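Long-range contacts in periplasmic sugar-binding protein (Chloroflexus aurantiacus, PDB 4RXU), which binds beta-D-glucose and probably serves as the solute-binding component of an ABC-type carbohydrate transporter: residues 34-39 with 90-95; 42-47 with 116-121; 131-136 with 301-306; 277-282 with 295-300. All blocks are in the same frame, centred on the assembly; numbering follows the deposited sequence.

Contact 1: 34-39 with 90-95; sequences GIVLPT and LIICPH
Ile35 and Ile91 stand side by side on one face of a parallel beta pair, strands 29-37 and 89-92, in the Rossmann-like sheet of a periplasmic binding protein. Both carry CG1 beside the backbone N and anti to the carbonyl carbon (chi1 -65° and -64°), pointing the two branches the same way, with Ile35 CG1 4.1 Å from Ile91 CD1. Phe52 of helix 44-59 packs on Ile35. On the other face Val36 and Leu90 lie crosswise, with Val36 CG2 3.9 Å from Leu90 CD1, while Ile92 CG1 rests against Val36 CB; Val79 and Leu82 of helix 72-84 close over them. The backbones are zipped by Ile91 N to Gly34 O (2.8 Å), Val36 N to Ile91 O (2.8 Å) and Cys93 N to Val36 O (2.9 Å). Beyond the strands Pro38 CD lies 3.7 Å from Cys93 SG, which is swung anti to its own N (chi1 177°) and so laid against the proline ring. A glycine in place of Pro38 would remove this ring and would probably open a gap beside Cys93 SG and His95 CB. Pro38 CB packs on His95 CA (3.8 Å) and lies off the edge of the imidazole, near its plane.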
loop_
_atom_site.group_PDB
_atom_site.type_symbol
_atom_site.label_atom_id
_atom_site.label_comp_id
_atom_site.label_asym_id
_atom_site.label_seq_id
_atom_site.Cartn_x
_atom_site.Cartn_y
_atom_site.Cartn_z
ATOM N N GLY A 34 19.518 3.853 -10.780
ATOM C CA GLY A 34 19.232 2.473 -10.435
ATOM C C GLY A 34 17.934 2.433 -9.666
ATOM O O GLY A 34 17.611 3.371 -8.923
ATOM N N ILE A 35 17.160 1.377 -9.910
ATOM C CA ILE A 35 15.872 1.169 -9.264
ATOM C C ILE A 35 15.937 -0.088 -8.421
ATOM O O ILE A 35 16.363 -1.131 -8.920
ATOM C CB ILE A 35 14.742 1.035 -10.294
ATOM C CG1 ILE A 35 14.560 2.355 -11.055
ATOM C CG2 ILE A 35 13.419 0.652 -9.629
ATOM C CD1 ILE A 35 13.717 2.212 -12.322
ATOM N N VAL A 36 15.542 0.017 -7.148
ATOM C CA VAL A 36 15.509 -1.151 -6.257
ATOM C C VAL A 36 14.118 -1.341 -5.716
ATOM O O VAL A 36 13.546 -0.418 -5.134
ATOM C CB VAL A 36 16.548 -1.053 -5.109
ATOM C CG1 VAL A 36 16.509 -2.274 -4.177
ATOM C CG2 VAL A 36 17.951 -0.906 -5.676
ATOM N N LEU A 37 13.562 -2.523 -5.970
ATOM C CA LEU A 37 12.197 -2.874 -5.508
ATOM C C LEU A 37 12.295 -4.037 -4.526
ATOM O O LEU A 37 13.215 -4.834 -4.608
ATOM C CB LEU A 37 11.306 -3.226 -6.696
ATOM C CG LEU A 37 11.029 -2.039 -7.647
ATOM C CD1 LEU A 37 10.279 -2.568 -8.862
ATOM C CD2 LEU A 37 10.270 -0.883 -6.985
ATOM N N PRO A 38 11.321 -4.163 -3.607
ATOM C CA PRO A 38 11.589 -5.009 -2.446
ATOM C C PRO A 38 11.442 -6.501 -2.671
ATOM O O PRO A 38 12.215 -7.282 -2.109
ATOM C CB PRO A 38 10.574 -4.501 -1.414
ATOM C CG PRO A 38 9.437 -3.987 -2.264
ATOM C CD PRO A 38 10.165 -3.286 -3.379
ATOM N N THR A 39 10.467 -6.904 -3.482
ATOM C CA THR A 39 10.182 -8.322 -3.672
ATOM C C THR A 39 9.280 -8.525 -4.871
ATOM O O THR A 39 8.451 -7.664 -5.163
ATOM C CB THR A 39 9.527 -8.955 -2.406
ATOM O OG1 THR A 39 9.277 -10.343 -2.622
ATOM C CG2 THR A 39 8.227 -8.270 -2.038
ATOM N N LEU A 90 19.401 7.033 -6.966
ATOM C CA LEU A 90 18.823 5.763 -6.539
ATOM C C LEU A 90 17.325 5.969 -6.337
ATOM O O LEU A 90 16.931 6.841 -5.557
ATOM C CB LEU A 90 19.454 5.318 -5.218
ATOM C CG LEU A 90 18.859 4.066 -4.566
ATOM C CD1 LEU A 90 19.073 2.799 -5.387
ATOM C CD2 LEU A 90 19.420 3.948 -3.161
ATOM N N ILE A 91 16.505 5.177 -7.032
ATOM C CA ILE A 91 15.064 5.099 -6.743
ATOM C C ILE A 91 14.872 3.782 -5.996
ATOM O O ILE A 91 15.173 2.705 -6.529
ATOM C CB ILE A 91 14.248 5.099 -8.043
ATOM C CG1 ILE A 91 14.423 6.428 -8.799
ATOM C CG2 ILE A 91 12.781 4.811 -7.756
ATOM C CD1 ILE A 91 14.063 6.313 -10.268
ATOM N N ILE A 92 14.405 3.864 -4.755
ATOM C CA ILE A 92 14.374 2.684 -3.883
ATOM C C ILE A 92 13.084 2.575 -3.069
ATOM O O ILE A 92 12.730 3.504 -2.339
ATOM C CB ILE A 92 15.608 2.617 -2.936
ATOM C CG1 ILE A 92 15.495 1.402 -2.002
ATOM C CG2 ILE A 92 15.820 3.920 -2.157
ATOM C CD1 ILE A 92 16.805 1.060 -1.322
ATOM N N CYS A 93 12.422 1.422 -3.220
ATOM C CA CYS A 93 11.325 1.044 -2.373
ATOM C C CYS A 93 11.838 0.022 -1.355
ATOM O O CYS A 93 12.152 -1.103 -1.726
ATOM C CB CYS A 93 10.175 0.485 -3.181
ATOM S SG CYS A 93 8.840 -0.071 -2.136
ATOM N N PRO A 94 11.908 0.423 -0.061
ATOM C CA PRO A 94 12.495 -0.450 0.908
ATOM C C PRO A 94 11.625 -1.619 1.276
ATOM O O PRO A 94 10.399 -1.503 1.369
ATOM C CB PRO A 94 12.684 0.450 2.142
ATOM C CG PRO A 94 11.665 1.518 1.989
ATOM C CD PRO A 94 11.688 1.770 0.505
ATOM N N HIS A 95 12.272 -2.746 1.525
ATOM C CA HIS A 95 11.554 -3.837 2.169
ATOM C C HIS A 95 11.163 -3.509 3.605
ATOM O O HIS A 95 10.007 -3.654 4.010
ATOM C CB HIS A 95 12.365 -5.105 2.170
ATOM C CG HIS A 95 11.674 -6.180 2.921
ATOM N ND1 HIS A 95 10.435 -6.642 2.541
ATOM C CD2 HIS A 95 11.966 -6.777 4.094
ATOM C CE1 HIS A 95 10.019 -7.531 3.419
ATOM N NE2 HIS A 95 10.940 -7.645 4.362
#

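Contact 2: 42-47 with 116-121; sequences EPRWIQ and SYDRLI. With BGC (beta-D-glucopyranose), chain C.
In the glucose pocket Glu42, Arg44 and Trp45 meet Asp118 and Arg119. Glu42 OE1 accepts Arg119 NH2 at 2.8 Å on its syn lone pair, Trp45 NE1 from above the carboxylate plane, and sugar O6 at 2.6 Å. A water donates to Glu42 OE2 and accepts from Arg119 NH1. The extended Arg119 donates NE to glucose O1 and NH2 to ring oxygen O5, both at 3.0 Å and nearly straight (169°), reading the anomeric side of the sugar. Trp45 CZ2 stands over a face of this guanidinium, 3.6 Å from NH2, the indole turned 81° to it. These residues sit where strand 113-117 ends and helix 44-59 begins, the binding edge of an alpha/beta lobe in periplasmic sugar receptors. Arg44, with CG anti to N (chi1 166°) and a bend at chi2, grips Asp118 OD1 end-on with NH1 and NH2, each 2.9 Å away, on one face of the carboxylate. Asp48 holds its NE; NH2 also donates to glucose O3, and Asp118 OD2 accepts hydroxyl O2 at 2.7 Å.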
loop_
_atom_site.group_PDB
_atom_site.type_symbol
_atom_site.label_atom_id
_atom_site.label_comp_id
_atom_site.label_asym_id
_atom_site.label_seq_id
_atom_site.Cartn_x
_atom_site.Cartn_y
_atom_site.Cartn_z
ATOM N N GLU A 42 5.148 -9.976 -3.699
ATOM C CA GLU A 42 3.986 -9.118 -3.487
ATOM C C GLU A 42 3.596 -8.601 -4.849
ATOM O O GLU A 42 4.423 -7.983 -5.510
ATOM C CB GLU A 42 4.308 -7.949 -2.539
ATOM C CG GLU A 42 4.645 -8.374 -1.109
ATOM C CD GLU A 42 5.215 -7.246 -0.259
ATOM O OE1 GLU A 42 5.010 -6.037 -0.576
ATOM O OE2 GLU A 42 5.865 -7.593 0.755
ATOM N N PRO A 43 2.344 -8.843 -5.274
ATOM C CA PRO A 43 2.006 -8.516 -6.674
ATOM C C PRO A 43 2.222 -7.049 -7.069
ATOM O O PRO A 43 2.512 -6.745 -8.213
ATOM C CB PRO A 43 0.517 -8.853 -6.755
ATOM C CG PRO A 43 0.328 -9.930 -5.761
ATOM C CD PRO A 43 1.332 -9.717 -4.658
ATOM N N ARG A 44 2.086 -6.150 -6.095
ATOM C CA ARG A 44 2.181 -4.717 -6.341
ATOM C C ARG A 44 3.419 -4.389 -7.164
ATOM O O ARG A 44 3.329 -3.633 -8.131
ATOM C CB ARG A 44 2.207 -3.930 -5.023
ATOM C CG ARG A 44 2.631 -2.466 -5.144
ATOM C CD ARG A 44 1.777 -1.618 -6.078
ATOM N NE ARG A 44 2.539 -0.431 -6.432
ATOM C CZ ARG A 44 2.682 0.667 -5.694
ATOM N NH1 ARG A 44 3.516 1.622 -6.109
ATOM N NH2 ARG A 44 2.008 0.852 -4.565
ATOM N N TRP A 45 4.564 -4.979 -6.786
ATOM C CA TRP A 45 5.837 -4.552 -7.394
ATOM C C TRP A 45 6.013 -5.020 -8.829
ATOM O O TRP A 45 6.821 -4.455 -9.555
ATOM C CB TRP A 45 7.061 -4.889 -6.518
ATOM C CG TRP A 45 6.735 -4.490 -5.127
ATOM C CD1 TRP A 45 6.503 -5.320 -4.094
ATOM C CD2 TRP A 45 6.382 -3.171 -4.671
ATOM N NE1 TRP A 45 6.062 -4.609 -2.996
ATOM C CE2 TRP A 45 5.987 -3.287 -3.333
ATOM C CE3 TRP A 45 6.388 -1.908 -5.259
ATOM C CZ2 TRP A 45 5.571 -2.198 -2.586
ATOM C CZ3 TRP A 45 5.988 -0.830 -4.512
ATOM C CH2 TRP A 45 5.588 -0.977 -3.195
ATOM N N ILE A 46 5.245 -6.021 -9.230
ATOM C CA ILE A 46 5.173 -6.416 -10.625
ATOM C C ILE A 46 4.543 -5.294 -11.459
ATOM O O ILE A 46 4.981 -5.042 -12.586
ATOM C CB ILE A 46 4.405 -7.746 -10.776
ATOM C CG1 ILE A 46 4.970 -8.829 -9.842
ATOM C CG2 ILE A 46 4.466 -8.224 -12.211
ATOM C CD1 ILE A 46 6.429 -9.159 -10.033
ATOM N N GLN A 47 3.544 -4.605 -10.901
ATOM C CA GLN A 47 2.960 -3.453 -11.592
ATOM C C GLN A 47 4.038 -2.388 -11.815
ATOM O O GLN A 47 4.249 -1.906 -12.936
ATOM C CB GLN A 47 1.795 -2.852 -10.831
ATOM C CG GLN A 47 0.575 -3.747 -10.638
ATOM C CD GLN A 47 -0.657 -2.906 -10.348
ATOM O OE1 GLN A 47 -0.974 -1.964 -11.103
ATOM N NE2 GLN A 47 -1.347 -3.213 -9.256
ATOM N N SER A 116 13.239 7.853 -2.174
ATOM C CA SER A 116 12.473 6.770 -1.594
ATOM C C SER A 116 11.177 6.669 -2.435
ATOM O O SER A 116 10.592 7.684 -2.788
ATOM C CB SER A 116 12.192 7.092 -0.130
ATOM O OG SER A 116 11.825 5.964 0.642
ATOM N N TYR A 117 10.790 5.444 -2.777
ATOM C CA TYR A 117 9.773 5.189 -3.773
ATOM C C TYR A 117 8.672 4.332 -3.167
ATOM O O TYR A 117 8.921 3.221 -2.716
ATOM C CB TYR A 117 10.387 4.462 -4.957
ATOM C CG TYR A 117 9.395 4.171 -6.068
ATOM C CD1 TYR A 117 8.984 5.147 -6.947
ATOM C CD2 TYR A 117 8.859 2.908 -6.207
ATOM C CE1 TYR A 117 8.057 4.873 -7.936
ATOM C CE2 TYR A 117 7.959 2.617 -7.211
ATOM C CZ TYR A 117 7.552 3.613 -8.061
ATOM O OH TYR A 117 6.635 3.308 -9.034
ATOM N N ASP A 118 7.470 4.900 -3.160
ATOM C CA ASP A 118 6.242 4.308 -2.625
ATOM C C ASP A 118 6.257 4.204 -1.109
ATOM O O ASP A 118 5.333 4.670 -0.458
ATOM C CB ASP A 118 5.886 2.954 -3.226
ATOM C CG ASP A 118 4.492 2.560 -2.864
ATOM O OD1 ASP A 118 3.567 3.028 -3.567
ATOM O OD2 ASP A 118 4.306 1.850 -1.836
ATOM N N ARG A 119 7.272 3.531 -0.567
ATOM C CA ARG A 119 7.463 3.359 0.870
ATOM C C ARG A 119 8.614 4.221 1.306
ATOM O O ARG A 119 9.557 4.457 0.535
ATOM C CB ARG A 119 7.819 1.913 1.207
ATOM C CG ARG A 119 6.757 0.915 0.858
ATOM C CD ARG A 119 7.276 -0.486 1.092
ATOM N NE ARG A 119 6.250 -1.477 0.885
ATOM C CZ ARG A 119 6.459 -2.781 0.892
ATOM N NH1 ARG A 119 7.687 -3.257 1.048
ATOM N NH2 ARG A 119 5.441 -3.602 0.724
ATOM N N LEU A 120 8.527 4.682 2.548
ATOM C CA LEU A 120 9.492 5.606 3.098
ATOM C C LEU A 120 10.613 4.905 3.873
ATOM O O LEU A 120 10.370 4.101 4.763
ATOM C CB LEU A 120 8.741 6.571 4.027
ATOM C CG LEU A 120 9.513 7.761 4.594
ATOM C CD1 LEU A 120 10.142 8.610 3.497
ATOM C CD2 LEU A 120 8.591 8.569 5.502
ATOM N N ILE A 121 11.854 5.230 3.524
ATOM C CA ILE A 121 13.010 4.872 4.340
ATOM C C ILE A 121 13.011 5.750 5.577
ATOM O O ILE A 121 12.873 6.966 5.482
ATOM C CB ILE A 121 14.328 5.071 3.568
ATOM C CG1 ILE A 121 14.367 4.066 2.416
ATOM C CG2 ILE A 121 15.515 4.865 4.499
ATOM C CD1 ILE A 121 15.578 4.154 1.519
HETATM C C2 BGC C . 2.069 -0.539 -1.218
HETATM C C3 BGC C . 0.769 -1.228 -1.582
HETATM C C4 BGC C . 0.991 -2.733 -1.613
HETATM C C5 BGC C . 1.638 -3.223 -0.317
HETATM C C6 BGC C . 2.033 -4.682 -0.354
HETATM C C1 BGC C . 2.421 -1.098 0.150
HETATM O O1 BGC C . 3.472 -0.408 0.760
HETATM O O2 BGC C . 1.863 0.878 -1.184
HETATM O O3 BGC C . 0.354 -0.742 -2.856
HETATM O O4 BGC C . -0.294 -3.380 -1.696
HETATM O O5 BGC C . 2.796 -2.465 -0.025
HETATM O O6 BGC C . 2.788 -5.001 -1.525
HETATM O O HOH W 1 8.279 -5.934 0.840
#

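Contact 3: 131-136 with 301-306; sequences VTFDSI and RTLVQD
Thr132 OG1 donates to Phe133 O at 2.7 Å, in the carbonyl plane and on a lone pair, just where strand 131-133 lies against Leu303. This strand end and helix 301-306 run nearly antiparallel, their axes 8.3 Å apart at an angle of 164°, in the layering of helix on sheet of a periplasmic binding protein. Leu303 carries the contact. With CG anti to its backbone N (chi1 -158°), it spreads both methyls toward the strand. CD1 sits over the centre of the Phe133 ring, 3.9 Å from the centroid and only 6° off the normal, a CH-pi contact; CD2 instead approaches the rim atom Phe133 CE2 at 3.7 Å. Opposite the ring CD1 meets Val131 CG1 at 3.6 Å, and at its flank Thr132 C at 3.5 Å, so one methyl is lodged between ring, valine and backbone. Val131 and Leu303 reach past one another, Val131 CG1 coming up to Leu303 O and going on to touch Asp306 CB at 4.0 Å. Arg44 of helix 44-59 touches both Phe133 and Leu303. The segments are joined by apolar packing alone, so the fit of Leu303 on the Phe133 ring and Val131 probably does much to set how helix and strand sit together.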
loop_
_atom_site.group_PDB
_atom_site.type_symbol
_atom_site.label_atom_id
_atom_site.label_comp_id
_atom_site.label_asym_id
_atom_site.label_seq_id
_atom_site.Cartn_x
_atom_site.Cartn_y
_atom_site.Cartn_z
ATOM N N VAL A 131 8.692 9.837 -3.425
ATOM C CA VAL A 131 7.655 9.714 -4.436
ATOM C C VAL A 131 6.646 8.709 -3.898
ATOM O O VAL A 131 6.968 7.561 -3.639
ATOM C CB VAL A 131 8.238 9.219 -5.775
ATOM C CG1 VAL A 131 7.136 8.883 -6.765
ATOM C CG2 VAL A 131 9.194 10.251 -6.353
ATOM N N THR A 132 5.420 9.176 -3.721
ATOM C CA THR A 132 4.407 8.421 -2.992
ATOM C C THR A 132 2.987 8.714 -3.464
ATOM O O THR A 132 2.697 9.792 -4.000
ATOM C CB THR A 132 4.529 8.712 -1.466
ATOM O OG1 THR A 132 3.656 7.867 -0.709
ATOM C CG2 THR A 132 4.185 10.185 -1.127
ATOM N N PHE A 133 2.112 7.748 -3.226
ATOM C CA PHE A 133 0.685 8.021 -3.221
ATOM C C PHE A 133 0.277 8.604 -1.875
ATOM O O PHE A 133 0.998 8.522 -0.875
ATOM C CB PHE A 133 -0.117 6.760 -3.483
ATOM C CG PHE A 133 0.131 6.150 -4.831
ATOM C CD1 PHE A 133 -0.294 6.776 -5.991
ATOM C CD2 PHE A 133 0.806 4.933 -4.934
ATOM C CE1 PHE A 133 -0.066 6.196 -7.217
ATOM C CE2 PHE A 133 1.024 4.356 -6.160
ATOM C CZ PHE A 133 0.583 4.990 -7.296
ATOM N N ASP A 134 -0.906 9.189 -1.823
ATOM C CA ASP A 134 -1.432 9.725 -0.552
ATOM C C ASP A 134 -1.959 8.557 0.297
ATOM O O ASP A 134 -3.128 8.184 0.222
ATOM C CB ASP A 134 -2.555 10.712 -0.849
ATOM C CG ASP A 134 -3.059 11.454 0.387
ATOM O OD1 ASP A 134 -2.838 11.002 1.533
ATOM O OD2 ASP A 134 -3.715 12.515 0.207
ATOM N N SER A 135 -1.080 7.956 1.091
ATOM C CA SER A 135 -1.429 6.741 1.837
ATOM C C SER A 135 -2.456 6.931 2.951
ATOM O O SER A 135 -3.264 6.023 3.218
ATOM C CB SER A 135 -0.192 6.066 2.416
ATOM O OG SER A 135 0.668 5.605 1.389
ATOM N N ILE A 136 -2.427 8.092 3.600
ATOM C CA ILE A 136 -3.465 8.381 4.600
ATOM C C ILE A 136 -4.854 8.348 3.919
ATOM O O ILE A 136 -5.829 7.778 4.454
ATOM C CB ILE A 136 -3.198 9.732 5.295
ATOM C CG1 ILE A 136 -1.975 9.634 6.241
ATOM C CG2 ILE A 136 -4.422 10.253 6.066
ATOM C CD1 ILE A 136 -2.196 8.846 7.523
ATOM N N ARG A 301 1.302 4.405 -13.151
ATOM C CA ARG A 301 1.913 5.177 -14.243
ATOM C C ARG A 301 2.392 6.556 -13.776
ATOM O O ARG A 301 3.460 7.030 -14.168
ATOM C CB ARG A 301 0.932 5.367 -15.416
ATOM C CG ARG A 301 0.381 4.066 -15.958
ATOM C CD ARG A 301 -0.696 4.311 -16.987
ATOM N NE ARG A 301 -1.842 4.980 -16.398
ATOM C CZ ARG A 301 -2.941 5.312 -17.057
ATOM N NH1 ARG A 301 -3.044 5.052 -18.361
ATOM N NH2 ARG A 301 -3.920 5.931 -16.408
ATOM N N THR A 302 1.594 7.185 -12.913
ATOM C CA THR A 302 1.962 8.498 -12.392
ATOM C C THR A 302 3.151 8.393 -11.432
ATOM O O THR A 302 4.051 9.219 -11.467
ATOM C CB THR A 302 0.787 9.164 -11.666
ATOM O OG1 THR A 302 -0.337 9.199 -12.562
ATOM C CG2 THR A 302 1.126 10.589 -11.210
ATOM N N LEU A 303 3.144 7.376 -10.580
ATOM C CA LEU A 303 4.201 7.210 -9.594
ATOM C C LEU A 303 5.531 7.002 -10.325
ATOM O O LEU A 303 6.549 7.636 -10.006
ATOM C CB LEU A 303 3.887 6.028 -8.678
ATOM C CG LEU A 303 4.614 6.080 -7.324
ATOM C CD1 LEU A 303 3.977 7.095 -6.393
ATOM C CD2 LEU A 303 4.655 4.714 -6.659
ATOM N N VAL A 304 5.513 6.119 -11.323
ATOM C CA VAL A 304 6.692 5.828 -12.105
ATOM C C VAL A 304 7.206 7.090 -12.791
ATOM O O VAL A 304 8.405 7.393 -12.751
ATOM C CB VAL A 304 6.389 4.708 -13.121
ATOM C CG1 VAL A 304 7.345 4.739 -14.307
ATOM C CG2 VAL A 304 6.405 3.353 -12.416
ATOM N N GLN A 305 6.312 7.816 -13.457
ATOM C CA GLN A 305 6.753 9.017 -14.183
ATOM C C GLN A 305 7.293 10.070 -13.224
ATOM O O GLN A 305 8.267 10.733 -13.529
ATOM C CB GLN A 305 5.652 9.599 -15.070
ATOM C CG GLN A 305 6.198 10.330 -16.301
ATOM C CD GLN A 305 6.905 9.394 -17.276
ATOM O OE1 GLN A 305 6.441 8.279 -17.557
ATOM N NE2 GLN A 305 8.034 9.838 -17.789
ATOM N N ASP A 306 6.650 10.218 -12.059
ATOM C CA ASP A 306 7.122 11.165 -11.039
ATOM C C ASP A 306 8.546 10.844 -10.625
ATOM O O ASP A 306 9.386 11.722 -10.504
ATOM C CB ASP A 306 6.193 11.193 -9.831
ATOM C CG ASP A 306 4.968 12.036 -10.058
ATOM O OD1 ASP A 306 4.876 12.755 -11.085
ATOM O OD2 ASP A 306 4.097 11.984 -9.167
#

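Contact 4: 277-282 with 295-300; sequences QDAEKA and TVFKDV. With BGC (beta-D-glucopyranose), chain C.
Gln277 OE1 accepts Lys298 NZ at 2.7 Å, the donor tilted 35° from the carbonyl plane. Gln277 CG lies between its backbone N and carbonyl carbon (chi1 71°), the chain extended beyond it; the lysine bends at chi3 (-56°), bringing NZ to OE1. The two side chains meet obliquely. NZ also donates to glucose O2 at 2.9 Å and O3 at 3.0 Å, and forms a long salt bridge with Asp278 OD1. Asp278 clasps neighbouring hydroxyls, O3 on OD1 and O4 on OD2, each at 2.5 Å. A methionine in place of Lys298 would probably leave Gln277 OE1 and two sugar hydroxyls without this donor, and take a nearby positive charge from Asp278. Asp278 N bonds Val296 O at 2.9 Å, and Ala279 N reaches Thr295 OG1, itself held by Asp253. A water accepts from Lys298 N at 2.9 Å and donates weakly to Asp278 O. Ala279 CB packs obliquely on the Phe297 ring. Carboxylates gripping adjacent hydroxyls are common in periplasmic sugar-binding proteins; in this glucose pocket Lys298 joins one.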
loop_
_atom_site.group_PDB
_atom_site.type_symbol
_atom_site.label_atom_id
_atom_site.label_comp_id
_atom_site.label_asym_id
_atom_site.label_seq_id
_atom_site.Cartn_x
_atom_site.Cartn_y
_atom_site.Cartn_z
ATOM N N GLN A 277 -6.836 -2.315 -2.124
ATOM C CA GLN A 277 -6.135 -1.316 -2.913
ATOM C C GLN A 277 -5.178 -1.990 -3.881
ATOM O O GLN A 277 -4.769 -3.119 -3.648
ATOM C CB GLN A 277 -5.334 -0.336 -2.046
ATOM C CG GLN A 277 -4.101 -0.936 -1.399
ATOM C CD GLN A 277 -3.334 0.095 -0.604
ATOM O OE1 GLN A 277 -2.825 1.074 -1.155
ATOM N NE2 GLN A 277 -3.259 -0.111 0.699
ATOM N N ASP A 278 -4.875 -1.237 -4.942
ATOM C CA ASP A 278 -3.870 -1.522 -5.992
ATOM C C ASP A 278 -4.529 -1.855 -7.339
ATOM O O ASP A 278 -3.854 -1.880 -8.365
ATOM C CB ASP A 278 -2.921 -2.673 -5.638
ATOM C CG ASP A 278 -2.000 -2.375 -4.446
ATOM O OD1 ASP A 278 -1.861 -1.210 -4.010
ATOM O OD2 ASP A 278 -1.370 -3.350 -3.982
ATOM N N ALA A 279 -5.840 -2.130 -7.337
ATOM C CA ALA A 279 -6.543 -2.486 -8.578
ATOM C C ALA A 279 -5.842 -3.635 -9.309
ATOM O O ALA A 279 -5.710 -3.636 -10.532
ATOM C CB ALA A 279 -6.738 -1.277 -9.489
ATOM N N GLU A 280 -5.436 -4.644 -8.548
ATOM C CA GLU A 280 -4.929 -5.870 -9.148
ATOM C C GLU A 280 -6.040 -6.478 -10.017
ATOM O O GLU A 280 -7.210 -6.438 -9.660
ATOM C CB GLU A 280 -4.460 -6.852 -8.068
ATOM C CG GLU A 280 -3.226 -6.346 -7.281
ATOM C CD GLU A 280 -1.915 -6.309 -8.073
ATOM O OE1 GLU A 280 -1.809 -6.984 -9.126
ATOM O OE2 GLU A 280 -0.973 -5.608 -7.631
ATOM N N LYS A 281 -5.659 -7.068 -11.144
ATOM C CA LYS A 281 -6.634 -7.581 -12.105
ATOM C C LYS A 281 -7.615 -8.549 -11.458
ATOM O O LYS A 281 -8.817 -8.468 -11.699
ATOM C CB LYS A 281 -5.936 -8.188 -13.321
ATOM C CG LYS A 281 -5.234 -7.124 -14.153
ATOM C CD LYS A 281 -4.533 -7.697 -15.370
ATOM C CE LYS A 281 -3.777 -6.659 -16.161
ATOM N NZ LYS A 281 -3.117 -7.288 -17.339
ATOM N N ALA A 282 -7.095 -9.460 -10.636
ATOM C CA ALA A 282 -7.949 -10.473 -10.024
ATOM C C ALA A 282 -8.948 -9.819 -9.098
ATOM O O ALA A 282 -10.056 -10.327 -8.931
ATOM C CB ALA A 282 -7.127 -11.529 -9.282
ATOM N N THR A 295 -11.843 -1.193 -4.452
ATOM C CA THR A 295 -10.402 -1.085 -4.358
ATOM C C THR A 295 -10.019 0.392 -4.493
ATOM O O THR A 295 -10.649 1.160 -5.214
ATOM C CB THR A 295 -9.652 -1.948 -5.417
ATOM O OG1 THR A 295 -8.250 -2.015 -5.111
ATOM C CG2 THR A 295 -9.845 -1.391 -6.828
ATOM N N VAL A 296 -8.959 0.777 -3.804
ATOM C CA VAL A 296 -8.364 2.089 -3.976
ATOM C C VAL A 296 -7.352 2.011 -5.124
ATOM O O VAL A 296 -6.365 1.276 -5.061
ATOM C CB VAL A 296 -7.747 2.676 -2.694
ATOM C CG1 VAL A 296 -7.130 4.024 -3.011
ATOM C CG2 VAL A 296 -8.815 2.825 -1.610
ATOM N N PHE A 297 -7.637 2.755 -6.192
ATOM C CA PHE A 297 -6.799 2.771 -7.389
ATOM C C PHE A 297 -5.690 3.781 -7.183
ATOM O O PHE A 297 -5.954 4.940 -6.912
ATOM C CB PHE A 297 -7.642 3.172 -8.605
ATOM C CG PHE A 297 -6.849 3.476 -9.856
ATOM C CD1 PHE A 297 -5.888 2.583 -10.323
ATOM C CD2 PHE A 297 -7.063 4.650 -10.568
ATOM C CE1 PHE A 297 -5.170 2.862 -11.469
ATOM C CE2 PHE A 297 -6.341 4.923 -11.726
ATOM C CZ PHE A 297 -5.389 4.032 -12.161
ATOM N N LYS A 298 -4.454 3.313 -7.323
ATOM C CA LYS A 298 -3.246 4.123 -7.222
ATOM C C LYS A 298 -2.534 4.035 -8.571
ATOM O O LYS A 298 -2.049 2.966 -8.940
ATOM C CB LYS A 298 -2.361 3.619 -6.072
ATOM C CG LYS A 298 -3.133 3.339 -4.780
ATOM C CD LYS A 298 -2.306 3.275 -3.520
ATOM C CE LYS A 298 -1.198 2.253 -3.623
ATOM N NZ LYS A 298 -0.591 2.058 -2.275
ATOM N N ASP A 299 -2.552 5.122 -9.339
ATOM C CA ASP A 299 -2.097 5.063 -10.713
ATOM C C ASP A 299 -0.580 4.980 -10.746
ATOM O O ASP A 299 0.118 5.981 -10.674
ATOM C CB ASP A 299 -2.636 6.267 -11.502
ATOM C CG ASP A 299 -2.473 6.123 -12.993
ATOM O OD1 ASP A 299 -1.582 5.353 -13.440
ATOM O OD2 ASP A 299 -3.246 6.790 -13.719
ATOM N N VAL A 300 -0.096 3.747 -10.849
ATOM C CA VAL A 300 1.335 3.466 -10.892
ATOM C C VAL A 300 2.023 4.136 -12.071
ATOM O O VAL A 300 3.214 4.423 -12.015
ATOM C CB VAL A 300 1.589 1.933 -10.850
ATOM C CG1 VAL A 300 3.074 1.620 -10.995
ATOM C CG2 VAL A 300 1.076 1.329 -9.547
HETATM C C2 BGC C . 2.069 -0.539 -1.218
HETATM C C3 BGC C . 0.769 -1.228 -1.582
HETATM C C4 BGC C . 0.991 -2.733 -1.613
HETATM C C5 BGC C . 1.638 -3.223 -0.317
HETATM C C6 BGC C . 2.033 -4.682 -0.354
HETATM C C1 BGC C . 2.421 -1.098 0.150
HETATM O O1 BGC C . 3.472 -0.408 0.760
HETATM O O2 BGC C . 1.863 0.878 -1.184
HETATM O O3 BGC C . 0.354 -0.742 -2.856
HETATM O O4 BGC C . -0.294 -3.380 -1.696
HETATM O O5 BGC C . 2.796 -2.465 -0.025
HETATM O O6 BGC C . 2.788 -5.001 -1.525
HETATM O O HOH W 2 -3.562 0.826 -8.405
#

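All four contacts are buried, but their chemistry follows their place. Contact 1 is sheet core, with backbone bonds and aliphatic side chains, and contact 3 is helix-on-strand packing with no polar bond between its segments. Contacts 2 and 4 are polar because both line the glucose pocket, where Lys298 shares O2 with Asp118, and Lys298 and Asp278 share O3 with Arg44. Strands 89-92, 113-117 and 129-133 are successive neighbours in one sheet, tying contacts 1, 2 and 3 together, while Trp45 packs on Pro38 and Cys93. Strand 295-298 leads into helix 300-315, and Phe133 touches Lys298, linking contacts 3 and 4. Gln47 reaches Asp278 O and Glu280, joining contacts 2 and 4.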